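Local coordinates for polysaccharide biosynthesis protein CapD (Bacillus thuringiensis HD-771, PDB 6BWC) that binds NADP and UDP-N-acetylglucosamine and probably catalyses an early sugar-nucleotide step on the route to CMP-pseudaminic acid, which is used in flagellin glycosylation, at residues C[10-15]-C[81-86]; C[36-41]-C[64-69]; C[70-75]-C[110-115]. The protein carries 2 engineered substitutions. All blocks are in the same frame, centred on the assembly; numbering follows the deposited sequence.

Contact 1. Residues C[10-15]-C[81-86]; sequences VLIIGG and YVFHVA. With NAP (NADP nicotinamide-adenine-dinucleotide phosphate), chain N.
Val10 to Ile13 pair in register with Tyr81 to His84, two adjacent parallel strands in the central sheet of a Rossmann-type NADP-binding fold. Their short axes run 4.7 Å apart at only 8°. The ladder is carried by Leu11, whose N donates to Tyr81 O and whose O accepts from Phe83 N at 2.8 Å and 171°, a nearly straight bond. Side chains alternate between two faces. On the face of Val10, Ile12, Tyr81 and Phe83, the protruding group is the Phe83 ring: with CG anti to its carbonyl carbon (chi1 -64°), it leans back along the strand and brings CE2 to 3.7 Å from Val10 CG1, which sits at the ring edge in its plane. Ile12 CG2 faces the notch between Phe83 CB and Val85 CG2, 4.2 Å from each. Helices 18-29 and 207-220 cover this face, Ile23 and Met218 both meeting Phe83. On the opposite face Ile13 is the knob. Its CD1 reaches back to Val82 CG1 at 3.8 Å, while its CG2 points forward to the CB of Ala86 and lies near His84 ND1; the imidazole is tied through NE2 to Thr109. Past the strand ends the chains draw together. Ile13 O receives Val85 N at 2.8 Å and, weakly, Ala86 N, and Gly14, with a positive phi, offers bare backbone to Ala86. Here the dinucleotide packs against both chain ends: Val85 CG1 lies against the nicotinamide-side ribose at C5D, and the CB of Ala86 comes within 3.4 Å of adenine C4A. At the adenosine ribose, Gly14 O stands 3.1 Å from O3B of NADP.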
loop_
_atom_site.group_PDB
_atom_site.type_symbol
_atom_site.label_atom_id
_atom_site.label_comp_id
_atom_site.label_asym_id
_atom_site.label_seq_id
_atom_site.Cartn_x
_atom_site.Cartn_y
_atom_site.Cartn_z
ATOM N N VAL C 10 20.018 21.973 -5.012
ATOM C CA VAL C 10 19.115 22.315 -3.909
ATOM C C VAL C 10 17.667 21.984 -4.239
ATOM O O VAL C 10 17.185 22.347 -5.317
ATOM C CB VAL C 10 19.219 23.815 -3.573
ATOM C CG1 VAL C 10 18.216 24.205 -2.483
ATOM C CG2 VAL C 10 20.651 24.154 -3.175
ATOM N N LEU C 11 16.988 21.314 -3.300
ATOM C CA LEU C 11 15.545 21.060 -3.373
ATOM C C LEU C 11 14.833 21.951 -2.355
ATOM O O LEU C 11 15.174 21.908 -1.163
ATOM C CB LEU C 11 15.243 19.597 -3.064
ATOM C CG LEU C 11 13.807 19.095 -3.217
ATOM C CD1 LEU C 11 13.317 19.065 -4.659
ATOM C CD2 LEU C 11 13.709 17.694 -2.643
ATOM N N ILE C 12 13.878 22.771 -2.823
ATOM C CA ILE C 12 12.959 23.498 -1.938
ATOM C C ILE C 12 11.600 22.869 -2.041
ATOM O O ILE C 12 10.772 23.289 -2.863
ATOM C CB ILE C 12 12.801 24.991 -2.273
ATOM C CG1 ILE C 12 14.156 25.670 -2.437
ATOM C CG2 ILE C 12 12.035 25.676 -1.152
ATOM C CD1 ILE C 12 14.036 27.094 -2.935
ATOM N N ILE C 13 11.387 21.863 -1.194
ATOM C CA ILE C 13 10.091 21.176 -1.043
ATOM C C ILE C 13 9.076 22.192 -0.514
ATOM O O ILE C 13 9.104 22.540 0.672
ATOM C CB ILE C 13 10.206 19.935 -0.096
ATOM C CG1 ILE C 13 11.105 18.851 -0.722
ATOM C CG2 ILE C 13 8.832 19.343 0.260
ATOM C CD1 ILE C 13 11.414 17.689 0.188
ATOM N N GLY C 14 8.203 22.664 -1.412
ATOM C CA GLY C 14 7.243 23.745 -1.137
ATOM C C GLY C 14 7.750 25.116 -1.567
ATOM O O GLY C 14 7.491 26.113 -0.888
ATOM N N GLY C 15 8.446 25.167 -2.705
ATOM C CA GLY C 15 8.988 26.411 -3.254
ATOM C C GLY C 15 8.010 27.322 -3.983
ATOM O O GLY C 15 8.391 28.410 -4.399
ATOM N N TYR C 81 21.203 19.887 -0.639
ATOM C CA TYR C 81 20.523 20.652 0.439
ATOM C C TYR C 81 19.010 20.702 0.245
ATOM O O TYR C 81 18.522 21.254 -0.734
ATOM C CB TYR C 81 21.106 22.076 0.532
ATOM C CG TYR C 81 22.601 22.118 0.798
ATOM C CD1 TYR C 81 23.103 21.868 2.052
ATOM C CD2 TYR C 81 23.503 22.395 -0.223
ATOM C CE1 TYR C 81 24.469 21.881 2.295
ATOM C CE2 TYR C 81 24.865 22.413 0.005
ATOM C CZ TYR C 81 25.347 22.148 1.263
ATOM O OH TYR C 81 26.700 22.158 1.483
ATOM N N VAL C 82 18.284 20.125 1.196
ATOM C CA VAL C 82 16.812 20.023 1.176
ATOM C C VAL C 82 16.173 21.060 2.139
ATOM O O VAL C 82 16.438 21.057 3.328
ATOM C CB VAL C 82 16.360 18.573 1.555
ATOM C CG1 VAL C 82 14.850 18.426 1.561
ATOM C CG2 VAL C 82 16.932 17.553 0.587
ATOM N N PHE C 83 15.330 21.937 1.610
ATOM C CA PHE C 83 14.469 22.774 2.443
ATOM C C PHE C 83 13.027 22.221 2.448
ATOM O O PHE C 83 12.309 22.367 1.439
ATOM C CB PHE C 83 14.433 24.227 1.929
ATOM C CG PHE C 83 15.743 24.953 1.987
ATOM C CD1 PHE C 83 16.099 25.679 3.115
ATOM C CD2 PHE C 83 16.594 24.984 0.870
ATOM C CE1 PHE C 83 17.293 26.398 3.154
ATOM C CE2 PHE C 83 17.791 25.700 0.905
ATOM C CZ PHE C 83 18.138 26.406 2.052
ATOM N N HIS C 84 12.613 21.633 3.581
ATOM C CA HIS C 84 11.249 21.086 3.760
ATOM C C HIS C 84 10.272 22.168 4.306
ATOM O O HIS C 84 10.051 22.329 5.503
ATOM C CB HIS C 84 11.309 19.785 4.593
ATOM C CG HIS C 84 9.975 19.227 5.024
ATOM N ND1 HIS C 84 8.805 19.404 4.313
ATOM C CD2 HIS C 84 9.648 18.459 6.092
ATOM C CE1 HIS C 84 7.813 18.799 4.941
ATOM N NE2 HIS C 84 8.300 18.211 6.018
ATOM N N VAL C 85 9.673 22.882 3.357
ATOM C CA VAL C 85 8.830 24.051 3.597
ATOM C C VAL C 85 7.315 23.805 3.274
ATOM O O VAL C 85 6.440 24.625 3.632
ATOM C CB VAL C 85 9.397 25.226 2.773
ATOM C CG1 VAL C 85 8.863 26.565 3.275
ATOM C CG2 VAL C 85 10.917 25.225 2.852
ATOM N N ALA C 86 6.993 22.673 2.622
ATOM C CA ALA C 86 5.593 22.238 2.447
ATOM C C ALA C 86 4.908 21.764 3.753
ATOM O O ALA C 86 5.556 21.154 4.637
ATOM C CB ALA C 86 5.496 21.164 1.368
HETATM P PA NAP N . 2.466 28.383 1.826
HETATM O O1A NAP N . 2.540 29.709 1.123
HETATM O O2A NAP N . 1.115 27.763 1.930
HETATM O O5B NAP N . 3.477 27.351 1.157
HETATM C C5B NAP N . 3.172 25.954 1.164
HETATM C C4B NAP N . 4.004 25.249 0.097
HETATM O O4B NAP N . 3.908 23.828 0.169
HETATM C C3B NAP N . 3.491 25.603 -1.273
HETATM O O3B NAP N . 4.645 25.577 -2.108
HETATM C C2B NAP N . 2.516 24.494 -1.572
HETATM O O2B NAP N . 2.288 24.460 -2.966
HETATM C C1B NAP N . 3.250 23.288 -0.984
HETATM N N9A NAP N . 2.489 22.070 -0.542
HETATM C C8A NAP N . 1.372 21.956 0.234
HETATM N N7A NAP N . 1.011 20.642 0.434
HETATM C C5A NAP N . 1.918 19.895 -0.219
HETATM C C6A NAP N . 2.174 18.453 -0.461
HETATM N N6A NAP N . 1.382 17.497 0.044
HETATM N N1A NAP N . 3.238 18.103 -1.203
HETATM C C2A NAP N . 4.071 19.011 -1.742
HETATM N N3A NAP N . 3.904 20.333 -1.578
HETATM C C4A NAP N . 2.877 20.833 -0.846
HETATM O O3 NAP N . 3.116 28.435 3.302
HETATM P PN NAP N . 4.293 29.410 3.842
HETATM O O1N NAP N . 5.373 29.633 2.793
HETATM O O2N NAP N . 3.660 30.571 4.546
HETATM O O5D NAP N . 4.880 28.548 5.042
HETATM C C5D NAP N . 5.889 27.607 4.774
HETATM C C4D NAP N . 6.205 26.807 6.034
HETATM O O4D NAP N . 6.374 27.736 7.113
HETATM C C3D NAP N . 5.177 25.763 6.506
HETATM O O3D NAP N . 5.870 24.550 6.807
HETATM C C2D NAP N . 4.563 26.342 7.758
HETATM O O2D NAP N . 4.226 25.340 8.723
HETATM C C1D NAP N . 5.681 27.252 8.269
HETATM N N1N NAP N . 5.233 28.388 9.083
HETATM C C2N NAP N . 4.631 29.416 8.464
HETATM C C3N NAP N . 4.172 30.540 9.126
HETATM C C7N NAP N . 3.475 31.662 8.439
HETATM O O7N NAP N . 2.944 32.529 9.136
HETATM N N7N NAP N . 3.393 31.729 7.107
HETATM C C4N NAP N . 4.388 30.643 10.592
HETATM C C5N NAP N . 5.044 29.464 11.167
HETATM C C6N NAP N . 5.464 28.394 10.396
HETATM P P2B NAP N . 1.023 23.685 -3.596
HETATM O O1X NAP N . 1.092 24.224 -5.013
HETATM O O2X NAP N . 1.374 22.213 -3.559
HETATM O O3X NAP N . -0.216 24.079 -2.758
#

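Contact 2. Residues C[36-41]-C[64-69]. With NAP (NADP nicotinamide-adenine-dinucleotide phosphate), chain N.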
loop_
_atom_site.group_PDB
_atom_site.type_symbol
_atom_site.label_atom_id
_atom_site.label_comp_id
_atom_site.label_asym_id
_atom_site.label_seq_id
_atom_site.Cartn_x
_atom_site.Cartn_y
_atom_site.Cartn_z
ATOM N N ARG C 36 15.786 23.017 -7.363
ATOM C CA ARG C 36 14.543 22.381 -7.751
ATOM C C ARG C 36 13.383 22.932 -6.926
ATOM O O ARG C 36 13.544 23.218 -5.740
ATOM C CB ARG C 36 14.682 20.878 -7.572
ATOM C CG ARG C 36 15.796 20.282 -8.444
ATOM C CD ARG C 36 15.766 18.753 -8.505
ATOM N NE ARG C 36 16.984 18.190 -9.111
ATOM C CZ ARG C 36 17.423 16.939 -8.939
ATOM N NH1 ARG C 36 16.773 16.077 -8.170
ATOM N NH2 ARG C 36 18.540 16.528 -9.505
ATOM N N VAL C 37 12.235 23.128 -7.577
ATOM C CA VAL C 37 10.971 23.524 -6.919
ATOM C C VAL C 37 10.008 22.318 -6.947
ATOM O O VAL C 37 9.724 21.785 -8.025
ATOM C CB VAL C 37 10.319 24.744 -7.617
ATOM C CG1 VAL C 37 8.930 25.018 -7.091
ATOM C CG2 VAL C 37 11.147 25.987 -7.396
ATOM N N PHE C 38 9.520 21.918 -5.761
ATOM C CA PHE C 38 8.648 20.750 -5.565
ATOM C C PHE C 38 7.319 21.167 -4.907
ATOM O O PHE C 38 7.276 21.485 -3.726
ATOM C CB PHE C 38 9.370 19.725 -4.705
ATOM C CG PHE C 38 8.690 18.379 -4.636
ATOM C CD1 PHE C 38 9.195 17.300 -5.336
ATOM C CD2 PHE C 38 7.561 18.171 -3.838
ATOM C CE1 PHE C 38 8.592 16.046 -5.241
ATOM C CE2 PHE C 38 6.949 16.922 -3.756
ATOM C CZ PHE C 38 7.465 15.860 -4.447
ATOM N N SER C 39 6.245 21.132 -5.682
ATOM C CA SER C 39 4.945 21.653 -5.314
ATOM C C SER C 39 3.942 20.737 -6.001
ATOM O O SER C 39 4.270 20.150 -7.039
ATOM C CB SER C 39 4.849 23.104 -5.823
ATOM O OG SER C 39 3.536 23.538 -6.176
ATOM N N ARG C 40 2.733 20.600 -5.459
ATOM C CA ARG C 40 1.690 19.809 -6.133
ATOM C C ARG C 40 1.033 20.521 -7.302
ATOM O O ARG C 40 0.671 19.906 -8.267
ATOM C CB ARG C 40 0.577 19.457 -5.172
ATOM C CG ARG C 40 1.011 18.702 -3.941
ATOM C CD ARG C 40 -0.132 18.712 -2.950
ATOM N NE ARG C 40 -0.436 20.080 -2.539
ATOM C CZ ARG C 40 -1.440 20.443 -1.743
ATOM N NH1 ARG C 40 -2.263 19.531 -1.224
ATOM N NH2 ARG C 40 -1.607 21.742 -1.462
ATOM N N SER C 41 0.855 21.824 -7.181
ATOM C CA SER C 41 -0.067 22.558 -8.039
ATOM C C SER C 41 0.620 23.125 -9.301
ATOM O O SER C 41 1.483 24.005 -9.201
ATOM C CB SER C 41 -0.718 23.669 -7.212
ATOM O OG SER C 41 -1.974 24.033 -7.732
ATOM N N GLY C 64 4.713 17.277 -7.776
ATOM C CA GLY C 64 4.874 16.176 -6.824
ATOM C C GLY C 64 4.162 16.405 -5.502
ATOM O O GLY C 64 3.739 17.541 -5.196
ATOM N N ASP C 65 4.019 15.326 -4.722
ATOM C CA ASP C 65 3.415 15.404 -3.404
ATOM C C ASP C 65 4.246 14.679 -2.364
ATOM O O ASP C 65 4.531 13.518 -2.536
ATOM C CB ASP C 65 2.027 14.816 -3.475
ATOM C CG ASP C 65 1.209 15.077 -2.235
ATOM O OD1 ASP C 65 1.691 14.813 -1.109
ATOM O OD2 ASP C 65 0.058 15.528 -2.386
ATOM N N ILE C 66 4.587 15.364 -1.263
ATOM C CA ILE C 66 5.358 14.768 -0.125
ATOM C C ILE C 66 4.694 13.579 0.603
ATOM O O ILE C 66 5.360 12.899 1.389
ATOM C CB ILE C 66 5.954 15.811 0.915
ATOM C CG1 ILE C 66 5.037 16.956 1.354
ATOM C CG2 ILE C 66 7.139 16.541 0.326
ATOM C CD1 ILE C 66 4.066 16.579 2.414
ATOM N N ARG C 67 3.408 13.319 0.330
ATOM C CA ARG C 67 2.733 12.087 0.758
ATOM C C ARG C 67 3.244 10.869 -0.069
ATOM O O ARG C 67 3.181 9.723 0.383
ATOM C CB ARG C 67 1.211 12.247 0.636
ATOM C CG ARG C 67 0.595 13.386 1.478
ATOM C CD ARG C 67 -0.883 13.663 1.143
ATOM N NE ARG C 67 -1.503 14.726 1.967
ATOM C CZ ARG C 67 -2.825 15.002 2.009
ATOM N NH1 ARG C 67 -3.695 14.295 1.288
ATOM N NH2 ARG C 67 -3.290 15.981 2.789
ATOM N N ASN C 68 3.767 11.145 -1.269
ATOM C CA ASN C 68 4.366 10.156 -2.168
ATOM C C ASN C 68 5.867 9.967 -1.903
ATOM O O ASN C 68 6.652 10.800 -2.330
ATOM C CB ASN C 68 4.150 10.629 -3.627
ATOM C CG ASN C 68 4.130 9.495 -4.630
ATOM O OD1 ASN C 68 4.669 8.417 -4.402
ATOM N ND2 ASN C 68 3.497 9.740 -5.750
ATOM N N TYR C 69 6.275 8.891 -1.223
ATOM C CA TYR C 69 7.704 8.698 -0.947
ATOM C C TYR C 69 8.552 8.622 -2.236
ATOM O O TYR C 69 9.478 9.403 -2.419
ATOM C CB TYR C 69 7.988 7.469 -0.071
ATOM C CG TYR C 69 9.479 7.199 0.022
ATOM C CD1 TYR C 69 10.295 7.897 0.930
ATOM C CD2 TYR C 69 10.091 6.294 -0.850
ATOM C CE1 TYR C 69 11.672 7.678 0.966
ATOM C CE2 TYR C 69 11.469 6.062 -0.823
ATOM C CZ TYR C 69 12.264 6.753 0.076
ATOM O OH TYR C 69 13.622 6.482 0.067
HETATM P PA NAP N . 2.466 28.383 1.826
HETATM O O1A NAP N . 2.540 29.709 1.123
HETATM O O2A NAP N . 1.115 27.763 1.930
HETATM O O5B NAP N . 3.477 27.351 1.157
HETATM C C5B NAP N . 3.172 25.954 1.164
HETATM C C4B NAP N . 4.004 25.249 0.097
HETATM O O4B NAP N . 3.908 23.828 0.169
HETATM C C3B NAP N . 3.491 25.603 -1.273
HETATM O O3B NAP N . 4.645 25.577 -2.108
HETATM C C2B NAP N . 2.516 24.494 -1.572
HETATM O O2B NAP N . 2.288 24.460 -2.966
HETATM C C1B NAP N . 3.250 23.288 -0.984
HETATM N N9A NAP N . 2.489 22.070 -0.542
HETATM C C8A NAP N . 1.372 21.956 0.234
HETATM N N7A NAP N . 1.011 20.642 0.434
HETATM C C5A NAP N . 1.918 19.895 -0.219
HETATM C C6A NAP N . 2.174 18.453 -0.461
HETATM N N6A NAP N . 1.382 17.497 0.044
HETATM N N1A NAP N . 3.238 18.103 -1.203
HETATM C C2A NAP N . 4.071 19.011 -1.742
HETATM N N3A NAP N . 3.904 20.333 -1.578
HETATM C C4A NAP N . 2.877 20.833 -0.846
HETATM O O3 NAP N . 3.116 28.435 3.302
HETATM P PN NAP N . 4.293 29.410 3.842
HETATM O O1N NAP N . 5.373 29.633 2.793
HETATM O O2N NAP N . 3.660 30.571 4.546
HETATM O O5D NAP N . 4.880 28.548 5.042
HETATM C C5D NAP N . 5.889 27.607 4.774
HETATM C C4D NAP N . 6.205 26.807 6.034
HETATM O O4D NAP N . 6.374 27.736 7.113
HETATM C C3D NAP N . 5.177 25.763 6.506
HETATM O O3D NAP N . 5.870 24.550 6.807
HETATM C C2D NAP N . 4.563 26.342 7.758
HETATM O O2D NAP N . 4.226 25.340 8.723
HETATM C C1D NAP N . 5.681 27.252 8.269
HETATM N N1N NAP N . 5.233 28.388 9.083
HETATM C C2N NAP N . 4.631 29.416 8.464
HETATM C C3N NAP N . 4.172 30.540 9.126
HETATM C C7N NAP N . 3.475 31.662 8.439
HETATM O O7N NAP N . 2.944 32.529 9.136
HETATM N N7N NAP N . 3.393 31.729 7.107
HETATM C C4N NAP N . 4.388 30.643 10.592
HETATM C C5N NAP N . 5.044 29.464 11.167
HETATM C C6N NAP N . 5.464 28.394 10.396
HETATM P P2B NAP N . 1.023 23.685 -3.596
HETATM O O1X NAP N . 1.092 24.224 -5.013
HETATM O O2X NAP N . 1.374 22.213 -3.559
HETATM O O3X NAP N . -0.216 24.079 -2.758
#
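Gly64 N donates to Ser39 O at 3.0 Å, the one backbone bond joining the end of strand 34-39 to the loop 64-69, with the donor well above the carbonyl plane. Beside it the Phe38 ring lies against the Gly64–Asp65 peptide, and its CE2 meets Ile66 CG2 at 4.1 Å. Several other polar groups turn to NADP; the Arg67 guanidinium goes to Glu100 and Thr104. Asp65 OD1 accepts twice: from adenine N6A at 2.9 Å, and on its anti lone pair from Arg67 N, which closes an Asx turn and fixes the carboxylate. Ile66 N donates to N1A at 3.1 Å, so that N6A and N1A are both bonded from 64-69. At the 2'-phosphate, Arg40 N and NE both give to O2X, the latter at 3.0 Å and 179°, and NH2 gives to O3X; Ser39 OG and Ser41 N share O1X. A bend at chi3 (-63°) folds the Arg40 guanidinium over the adenine, with N7A 3.2 Å above its centre. Its NH1 donates to Arg40 O of a second subunit, so the site abuts a subunit interface. Backbone donors, a serine hydroxyl and an arginine converging on the added phosphate are consistent with a preference for NADP over NAD.

Contact 3. Residues C[70-75]-C[110-115]; sequences DRVFSA and QNVIKA
Val72 CG1 pushes against Ala115 CB at 3.7 Å, the closest approach between 70-75 and 110-115. The two short axes are 9.1 Å apart and cross at -46°, and the summed buried surface is only 180 Å², so the packing is concentrated at one spot. There Val72 is the knob. Its CG1, anti to the backbone N (chi1 169°), drops between successive turns of the partner helix, 4.0 Å from Asn111 O and 4.1 Å from Val112 CA, with Ala115 as the third neighbour. The small alanine side chain lets the backbones come near: Ala115 CB also lies 4.2 Å from Phe73 CA, and the CA atoms of Phe73 and Ala115 are 5.1 Å apart. The buried Asn111 spends its ND2 on Ile66 O. The valine's other neighbours, Phe38 and Ile66, bring this tight side toward the sheet and the loop beneath.

Away from that point the contact opens. The Phe73 ring is partly exposed and stays beyond 4.5 Å of 110-115, and Asp70 OD1 is 6.2 Å from Lys114 NZ, too far for a salt bridge. Asp70 instead pairs through OD2 with Lys114 of a third subunit, and Lys114 of this chain makes a cation-pi contact with Tyr69. The side-chain packing between these segments is therefore apolar, with no polar bond between them, and the charged groups serve neighbouring subunits or other parts of the chain.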
loop_
_atom_site.group_PDB
_atom_site.type_symbol
_atom_site.label_atom_id
_atom_site.label_comp_id
_atom_site.label_asym_id
_atom_site.label_seq_id
_atom_site.Cartn_x
_atom_site.Cartn_y
_atom_site.Cartn_z
ATOM N N ASP C 70 8.227 7.655 -3.098
ATOM C CA ASP C 70 8.863 7.458 -4.421
ATOM C C ASP C 70 9.144 8.711 -5.243
ATOM O O ASP C 70 10.108 8.731 -6.001
ATOM C CB ASP C 70 7.949 6.603 -5.305
ATOM C CG ASP C 70 7.971 5.127 -4.963
ATOM O OD1 ASP C 70 8.610 4.738 -3.966
ATOM O OD2 ASP C 70 7.329 4.373 -5.725
ATOM N N ARG C 71 8.264 9.706 -5.164
ATOM C CA ARG C 71 8.457 10.964 -5.881
ATOM C C ARG C 71 9.328 11.966 -5.117
ATOM O O ARG C 71 10.074 12.752 -5.695
ATOM C CB ARG C 71 7.110 11.587 -6.177
ATOM C CG ARG C 71 7.173 12.917 -6.903
ATOM C CD ARG C 71 8.051 12.881 -8.146
ATOM N NE ARG C 71 7.583 13.841 -9.137
ATOM C CZ ARG C 71 8.280 14.269 -10.188
ATOM N NH1 ARG C 71 9.528 13.866 -10.414
ATOM N NH2 ARG C 71 7.705 15.136 -11.024
ATOM N N VAL C 72 9.198 11.949 -3.801
ATOM C CA VAL C 72 10.124 12.659 -2.925
ATOM C C VAL C 72 11.533 12.114 -3.150
ATOM O O VAL C 72 12.496 12.869 -3.195
ATOM C CB VAL C 72 9.654 12.551 -1.453
ATOM C CG1 VAL C 72 10.709 13.030 -0.481
ATOM C CG2 VAL C 72 8.420 13.406 -1.284
ATOM N N PHE C 73 11.622 10.800 -3.311
ATOM C CA PHE C 73 12.866 10.110 -3.585
ATOM C C PHE C 73 13.607 10.659 -4.802
ATOM O O PHE C 73 14.770 11.069 -4.684
ATOM C CB PHE C 73 12.599 8.616 -3.798
ATOM C CG PHE C 73 13.838 7.818 -3.936
ATOM C CD1 PHE C 73 14.629 7.567 -2.815
ATOM C CD2 PHE C 73 14.247 7.353 -5.194
ATOM C CE1 PHE C 73 15.803 6.845 -2.937
ATOM C CE2 PHE C 73 15.416 6.624 -5.324
ATOM C CZ PHE C 73 16.200 6.375 -4.192
ATOM N N SER C 74 12.929 10.661 -5.953
ATOM C CA SER C 74 13.563 11.033 -7.223
ATOM C C SER C 74 13.812 12.509 -7.376
ATOM O O SER C 74 14.660 12.891 -8.165
ATOM C CB SER C 74 12.726 10.563 -8.411
ATOM O OG SER C 74 11.376 10.989 -8.284
ATOM N N ALA C 75 13.049 13.339 -6.674
ATOM C CA ALA C 75 13.332 14.765 -6.582
ATOM C C ALA C 75 14.606 15.015 -5.832
ATOM O O ALA C 75 15.286 15.966 -6.138
ATOM C CB ALA C 75 12.204 15.487 -5.884
ATOM N N GLN C 110 8.147 12.322 7.397
ATOM C CA GLN C 110 8.896 11.050 7.375
ATOM C C GLN C 110 9.404 10.673 6.023
ATOM O O GLN C 110 10.533 10.225 5.909
ATOM C CB GLN C 110 8.093 9.874 7.893
ATOM C CG GLN C 110 8.234 9.764 9.383
ATOM C CD GLN C 110 9.575 9.213 9.808
ATOM O OE1 GLN C 110 9.836 8.019 9.618
ATOM N NE2 GLN C 110 10.414 10.066 10.436
ATOM N N ASN C 111 8.569 10.830 5.006
ATOM C CA ASN C 111 9.018 10.579 3.651
ATOM C C ASN C 111 10.280 11.406 3.333
ATOM O O ASN C 111 11.242 10.840 2.830
ATOM C CB ASN C 111 7.896 10.809 2.620
ATOM C CG ASN C 111 6.818 9.733 2.668
ATOM O OD1 ASN C 111 7.078 8.585 3.096
ATOM N ND2 ASN C 111 5.583 10.097 2.228
ATOM N N VAL C 112 10.297 12.701 3.671
ATOM C CA VAL C 112 11.499 13.514 3.494
ATOM C C VAL C 112 12.720 12.865 4.188
ATOM O O VAL C 112 13.757 12.614 3.556
ATOM C CB VAL C 112 11.267 14.962 3.992
ATOM C CG1 VAL C 112 12.565 15.743 4.171
ATOM C CG2 VAL C 112 10.367 15.694 3.019
ATOM N N ILE C 113 12.569 12.575 5.476
ATOM C CA ILE C 113 13.655 12.051 6.305
ATOM C C ILE C 113 14.251 10.757 5.726
ATOM O O ILE C 113 15.476 10.630 5.546
ATOM C CB ILE C 113 13.157 11.848 7.765
ATOM C CG1 ILE C 113 12.948 13.233 8.414
ATOM C CG2 ILE C 113 14.149 11.021 8.592
ATOM C CD1 ILE C 113 12.109 13.264 9.672
ATOM N N LYS C 114 13.355 9.817 5.434
ATOM C CA LYS C 114 13.679 8.529 4.841
ATOM C C LYS C 114 14.357 8.677 3.463
ATOM O O LYS C 114 15.358 8.026 3.177
ATOM C CB LYS C 114 12.368 7.763 4.708
ATOM C CG LYS C 114 12.482 6.299 4.343
ATOM C CD LYS C 114 11.097 5.688 4.036
ATOM C CE LYS C 114 11.187 4.509 3.027
ATOM N NZ LYS C 114 10.016 4.428 2.087
ATOM N N ALA C 115 13.799 9.545 2.624
ATOM C CA ALA C 115 14.315 9.810 1.284
ATOM C C ALA C 115 15.676 10.511 1.284
ATOM O O ALA C 115 16.516 10.274 0.388
ATOM C CB ALA C 115 13.326 10.662 0.508
#

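All three contacts lie in the Rossmann-type half of the chain, with centres 9 to 11 Å apart. Strands 34-39, 9-13 and 81-84 are consecutive in the main sheet, so contacts 1 and 2 share it, Gly14 N bonding to Phe38 O where the two meet NADP. Along the chain both segments of contact 2 fall between those of contact 1, whereas contacts 1 and 3 alternate, helix 69-75 leading directly into strand 81-84. Contact 3 packs its helices on one sheet face: Val112 CG2 lies 3.6 Å from Ile13 CD1. Tyr69 of contact 2 packs on Ala115 of contact 3. Contacts 1 and 2 together thus line the adenosine end of the NADP site, with contact 3 behind them.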